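PDB 6E1Q: indole-3-acetic acid-amido synthetase GH3.15 from Arabidopsis thaliana, which uses ATP to join the auxin precursor indole-3-butyric acid, or the herbicide 2,4-DB, to glutamine. Local coordinates for residues Lys429-Ile434 with Pro558-Asn563. Residues are numbered along the deposited sequence; the frame is centred on the assembly and turned at random.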
ATOM      1  N   LYS A 429      13.287  -1.171   8.145  1.00 57.25           N
ATOM      2  CA  LYS A 429      12.907  -0.132   9.096  1.00 46.81           C
ATOM      3  C   LYS A 429      12.960  -0.638  10.527  1.00 44.54           C
ATOM      4  O   LYS A 429      12.235  -1.567  10.891  1.00 47.92           O
ATOM      5  CB  LYS A 429      11.502   0.408   8.787  1.00 49.65           C
ATOM      6  CG  LYS A 429      11.254   1.762   9.438  1.00 55.54           C
ATOM      7  CD  LYS A 429       9.884   1.884  10.080  1.00 64.03           C
ATOM      8  CE  LYS A 429       9.416   3.347  10.084  1.00 70.18           C
ATOM      9  NZ  LYS A 429      10.103   4.160  11.139  1.00 72.61           N
ATOM     10  N   VAL A 430      13.792  -0.000  11.339  1.00 49.30           N
ATOM     11  CA  VAL A 430      13.787  -0.251  12.773  1.00 56.11           C
ATOM     12  C   VAL A 430      12.537   0.397  13.357  1.00 49.01           C
ATOM     13  O   VAL A 430      12.292   1.589  13.148  1.00 47.13           O
ATOM     14  CB  VAL A 430      15.063   0.303  13.427  1.00 52.48           C
ATOM     15  CG1 VAL A 430      15.024   0.100  14.940  1.00 51.78           C
ATOM     16  CG2 VAL A 430      16.296  -0.342  12.821  1.00 54.93           C
ATOM     17  N   VAL A 431      11.727  -0.386  14.066  1.00 45.46           N
ATOM     18  CA  VAL A 431      10.549   0.153  14.733  1.00 41.54           C
ATOM     19  C   VAL A 431      10.703   0.209  16.253  1.00 51.42           C
ATOM     20  O   VAL A 431      10.028   1.030  16.896  1.00 47.63           O
ATOM     21  CB  VAL A 431       9.271  -0.628  14.358  1.00 42.66           C
ATOM     22  CG1 VAL A 431       9.032  -0.592  12.853  1.00 47.48           C
ATOM     23  CG2 VAL A 431       9.351  -2.058  14.850  1.00 43.38           C
ATOM     24  N   LEU A 432      11.560  -0.619  16.848  1.00 47.85           N
ATOM     25  CA  LEU A 432      11.744  -0.608  18.292  1.00 47.61           C
ATOM     26  C   LEU A 432      13.217  -0.773  18.638  1.00 52.07           C
ATOM     27  O   LEU A 432      13.925  -1.567  18.011  1.00 57.37           O
ATOM     28  CB  LEU A 432      10.923  -1.716  18.970  1.00 42.45           C
ATOM     29  CG  LEU A 432       9.411  -1.587  18.838  1.00 41.77           C
ATOM     30  CD1 LEU A 432       8.721  -2.929  19.220  1.00 39.33           C
ATOM     31  CD2 LEU A 432       8.902  -0.416  19.668  1.00 39.89           C
ATOM     32  N   SER A 433      13.662  -0.025  19.650  1.00 50.87           N
ATOM     33  CA  SER A 433      15.051  -0.092  20.106  1.00 59.30           C
ATOM     34  C   SER A 433      15.133   0.457  21.524  1.00 63.04           C
ATOM     35  O   SER A 433      14.945   1.659  21.731  1.00 67.28           O
ATOM     36  CB  SER A 433      15.973   0.691  19.185  1.00 58.95           C
ATOM     37  OG  SER A 433      17.290   0.640  19.705  1.00 66.35           O
ATOM     38  N   ILE A 434      15.422  -0.411  22.487  1.00 66.00           N
ATOM     39  CA  ILE A 434      15.716   0.067  23.833  1.00 75.23           C
ATOM     40  C   ILE A 434      17.135   0.617  23.901  1.00 84.32           C
ATOM     41  O   ILE A 434      17.352   1.756  24.332  1.00 85.41           O
ATOM     42  CB  ILE A 434      15.475  -1.054  24.859  1.00 71.88           C
ATOM     43  CG1 ILE A 434      13.987  -1.393  24.896  1.00 62.69           C
ATOM     44  CG2 ILE A 434      15.991  -0.642  26.238  1.00 75.55           C
ATOM     45  CD1 ILE A 434      13.657  -2.625  25.652  1.00 60.89           C
ATOM     46  N   PRO A 558       0.886   2.943  11.820  1.00 30.49           N
ATOM     47  CA  PRO A 558       2.324   2.770  12.073  1.00 30.92           C
ATOM     48  C   PRO A 558       2.520   1.656  13.086  1.00 31.70           C
ATOM     49  O   PRO A 558       1.754   1.527  14.042  1.00 32.88           O
ATOM     50  CB  PRO A 558       2.752   4.127  12.642  1.00 29.09           C
ATOM     51  CG  PRO A 558       1.509   4.617  13.337  1.00 33.12           C
ATOM     52  CD  PRO A 558       0.337   4.126  12.510  1.00 31.67           C
ATOM     53  N   ARG A 559       3.537   0.836  12.868  1.00 32.10           N
ATOM     54  CA  ARG A 559       3.744  -0.307  13.751  1.00 33.63           C
ATOM     55  C   ARG A 559       4.516   0.039  15.022  1.00 37.16           C
ATOM     56  O   ARG A 559       4.619  -0.803  15.917  1.00 34.36           O
ATOM     57  CB  ARG A 559       4.447  -1.425  12.997  1.00 30.77           C
ATOM     58  CG  ARG A 559       3.628  -1.967  11.854  1.00 28.63           C
ATOM     59  CD  ARG A 559       2.178  -2.177  12.257  1.00 26.40           C
ATOM     60  NE  ARG A 559       1.444  -2.935  11.244  1.00 29.79           N
ATOM     61  CZ  ARG A 559       0.147  -3.227  11.312  1.00 34.45           C
ATOM     62  NH1 ARG A 559      -0.591  -2.821  12.344  1.00 28.20           N
ATOM     63  NH2 ARG A 559      -0.415  -3.940  10.347  1.00 31.48           N
ATOM     64  N   SER A 560       5.082   1.235  15.123  1.00 30.35           N
ATOM     65  CA  SER A 560       5.484   1.747  16.423  1.00 37.87           C
ATOM     66  C   SER A 560       5.259   3.250  16.438  1.00 37.76           C
ATOM     67  O   SER A 560       5.245   3.901  15.392  1.00 39.31           O
ATOM     68  CB  SER A 560       6.941   1.403  16.755  1.00 39.81           C
ATOM     69  OG  SER A 560       7.815   2.185  15.985  1.00 36.43           O
ATOM     70  N   VAL A 561       5.086   3.793  17.641  1.00 34.93           N
ATOM     71  CA  VAL A 561       4.736   5.192  17.833  1.00 39.89           C
ATOM     72  C   VAL A 561       5.731   5.817  18.803  1.00 48.73           C
ATOM     73  O   VAL A 561       6.047   5.221  19.841  1.00 43.10           O
ATOM     74  CB  VAL A 561       3.297   5.342  18.358  1.00 43.18           C
ATOM     75  CG1 VAL A 561       3.006   6.778  18.636  1.00 54.01           C
ATOM     76  CG2 VAL A 561       2.301   4.806  17.340  1.00 47.60           C
ATOM     77  N   THR A 562       6.235   7.007  18.457  1.00 46.09           N
ATOM     78  CA  THR A 562       7.049   7.814  19.360  1.00 51.54           C
ATOM     79  C   THR A 562       6.420   9.141  19.728  1.00 52.72           C
ATOM     80  O   THR A 562       6.779   9.697  20.772  1.00 51.57           O
ATOM     81  CB  THR A 562       8.430   8.120  18.755  1.00 58.54           C
ATOM     82  OG1 THR A 562       8.284   8.519  17.383  1.00 65.90           O
ATOM     83  CG2 THR A 562       9.343   6.897  18.849  1.00 59.29           C
ATOM     84  N   ASN A 563       5.511   9.671  18.909  1.00 52.69           N
ATOM     85  CA  ASN A 563       4.907  10.964  19.200  1.00 49.98           C
ATOM     86  C   ASN A 563       4.115  10.904  20.499  1.00 52.96           C
ATOM     87  O   ASN A 563       3.284  10.013  20.699  1.00 51.06           O
ATOM     88  CB  ASN A 563       4.003  11.396  18.049  1.00 53.20           C
ATOM     89  CG  ASN A 563       3.266  12.678  18.353  1.00 60.86           C
ATOM     90  OD1 ASN A 563       2.257  12.670  19.059  1.00 69.39           O
ATOM     91  ND2 ASN A 563       3.775  13.795  17.832  1.00 53.46           N
TER
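Ser560 donates its hydroxyl to the backbone carbonyl of Val431, with OG 2.7 Å from Val431 O. The bond meets the acceptor at a C=O...OG angle of 124° and lies 16° out of the carbonyl plane. A chi1 of 73° sets OG between the serine's own backbone N and carbonyl carbon, and from there the hydroxyl reaches this oxygen. Serine suits the place because its one-carbon arm is short: the CA atoms of Val431 and Ser560 are only 5.6 Å apart, and CB points at the strand. Around the bond, Ser560 also packs against carbon. OG sits 3.6 Å from Val431 CB, and Ser560 CB approaches the same atom at 3.9 Å. Leu432 adds its end, CD2 lying 4.0 Å from Ser560 CB; with CG anti to the carbonyl carbon, its branch comes nearer to the loop than the direction of its CB would suggest. Replacing Ser560 by alanine would keep the CB contacts but would probably leave Val431 O without this donor, and the strand and the loop without the hydrogen bond between them. An apolar side chain suits Val431, which rests on Leu444 of helix 441-452, while Leu432 and Ser560 both touch Ser467 of strand 461-470. Beside the serine, the guanidinium of Arg559 forms a salt bridge with Asp464. Val431 and Leu432 both pair by backbone hydrogen bonds with Thr439, the two-against-one pattern of a classic beta bulge, and a serine side-chain-to-backbone hydrogen bond joins that bulge to the loop before helix 564-571 of the GH3 C-terminal domain.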